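Local atomic coordinates of dipicolinate synthase subunit B (Bacillus halodurans, PDB entry 3LQK), a protein that probably serves as the flavoprotein-family subunit of dipicolinate synthase, the enzyme that makes the dipicolinic acid of bacterial spores. Residues 6-11 with 86-91. Numbering follows the deposited sequence.
Sequences AGKHVG and PLDCMV
Gly11 joins its strand to 89-91 through both backbone polar atoms, in nearly straight bonds. Its N donates to Cys89 O at 2.9 Å, and its O accepts from Val91 N at 2.8 Å. Such bonding to residues two apart defines a parallel pair, here with axes 28° apart. At the strand entrance His9 O takes Asp88 N in the carbonyl plane (2.8 Å, but bent) and, weakly, Cys89 N. The Asp88 carboxylate, not a backbone carbonyl, accepts His9 N: the anti lone pair of OD2 receives it at 2.9 Å, almost straight at 175°, so Asp88 binds the His9 backbone at both N and O.

Side-chain packing lies on both faces of the pair. With CG anti to the backbone N (chi1 -167°), the His9 imidazole, in one of two conformers, lies where Leu87 CD2 covers its centre, a CH-pi contact 3.5 Å from the centroid. Leu87 CD1 and the selenium of selenomethionine Met90 pack against Gly11 CA, where a beta carbon would clash. On the opposite face, with Cys89, Val10 CG1 meets Val91 CG2 at 3.8 Å.

In that conformer Thr39 of strand 37-41 hydrogen-bonds His9 NE2. Helix 176-184 covers the Val10, Cys89 and Val91 face, while helix 111-121 packs on Leu87 and Met90, consistent with the Flavoprotein family's alpha/beta fold.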
# COMPACT_ATOMS: atom_id res chain seq x y z
N ALA A 6 23.46 -26.93 16.90
CA ALA A 6 24.78 -27.41 16.49
C ALA A 6 24.99 -27.32 14.98
O ALA A 6 24.19 -27.81 14.21
CB ALA A 6 24.99 -28.93 16.97
N GLY A 7 26.06 -26.68 14.55
CA GLY A 7 26.32 -26.60 13.10
C GLY A 7 25.60 -25.45 12.40
O GLY A 7 25.74 -25.29 11.18
N LYS A 8 24.81 -24.67 13.13
CA LYS A 8 23.99 -23.66 12.48
C LYS A 8 24.66 -22.30 12.61
O LYS A 8 25.19 -21.96 13.68
CB LYS A 8 22.60 -23.57 13.08
CG LYS A 8 21.82 -24.92 13.15
CD LYS A 8 21.13 -25.24 11.83
CE LYS A 8 20.53 -26.64 11.85
NZ LYS A 8 20.26 -26.98 10.43
N HIS A 9 24.60 -21.57 11.51
CA HIS A 9 25.18 -20.24 11.42
C HIS A 9 24.04 -19.24 11.48
O HIS A 9 23.25 -19.13 10.59
CB HIS A 9 26.07 -20.11 10.17
CG HIS A 9 26.94 -18.89 10.18
ND1 HIS A 9 27.73 -18.53 9.11
CD2 HIS A 9 27.10 -17.92 11.12
CE1 HIS A 9 28.35 -17.40 9.39
NE2 HIS A 9 27.97 -17.00 10.60
N VAL A 10 23.93 -18.55 12.61
CA VAL A 10 22.86 -17.61 12.87
C VAL A 10 23.46 -16.22 12.96
O VAL A 10 24.47 -16.00 13.63
CB VAL A 10 22.21 -17.92 14.20
CG1 VAL A 10 21.12 -16.88 14.55
CG2 VAL A 10 21.69 -19.37 14.23
N GLY A 11 22.90 -15.28 12.21
CA GLY A 11 23.30 -13.92 12.28
C GLY A 11 22.42 -13.26 13.32
O GLY A 11 21.23 -13.59 13.45
N PRO A 86 26.74 -18.07 3.63
CA PRO A 86 25.32 -17.87 3.90
C PRO A 86 24.93 -18.29 5.32
O PRO A 86 25.43 -19.25 5.83
CB PRO A 86 24.64 -18.77 2.88
CG PRO A 86 25.70 -19.79 2.50
CD PRO A 86 26.95 -19.01 2.51
N LEU A 87 24.05 -17.51 5.94
CA LEU A 87 23.50 -17.85 7.22
C LEU A 87 22.39 -18.88 7.04
O LEU A 87 21.69 -18.89 6.06
CB LEU A 87 22.90 -16.60 7.87
CG LEU A 87 23.87 -15.47 8.13
CD1 LEU A 87 23.18 -14.21 8.51
CD2 LEU A 87 24.97 -15.87 9.23
N ASP A 88 22.20 -19.72 8.01
CA ASP A 88 20.95 -20.49 8.14
C ASP A 88 19.75 -19.68 8.66
O ASP A 88 18.58 -20.05 8.45
CB ASP A 88 21.20 -21.71 9.04
CG ASP A 88 22.34 -22.61 8.49
OD1 ASP A 88 22.25 -23.04 7.31
OD2 ASP A 88 23.37 -22.79 9.19
N CYS A 89 20.03 -18.59 9.36
CA CYS A 89 18.97 -17.75 9.83
C CYS A 89 19.56 -16.43 10.24
O CYS A 89 20.66 -16.35 10.80
CB CYS A 89 18.30 -18.42 11.05
SG CYS A 89 16.92 -17.46 11.85
N MSE A 90 18.79 -15.38 10.03
CA MSE A 90 19.18 -14.08 10.47
C MSE A 90 18.17 -13.61 11.48
O MSE A 90 16.96 -13.63 11.20
CB MSE A 90 19.21 -13.13 9.27
CG MSE A 90 19.49 -11.67 9.59
SE MSE A 90 21.35 -11.32 9.96
CE MSE A 90 21.10 -9.62 10.79
N VAL A 91 18.63 -13.13 12.62
CA VAL A 91 17.78 -12.54 13.65
C VAL A 91 18.02 -11.04 13.65
O VAL A 91 19.17 -10.60 13.53
CB VAL A 91 18.19 -13.10 15.06
CG1 VAL A 91 17.29 -12.55 16.18
CG2 VAL A 91 18.13 -14.63 15.08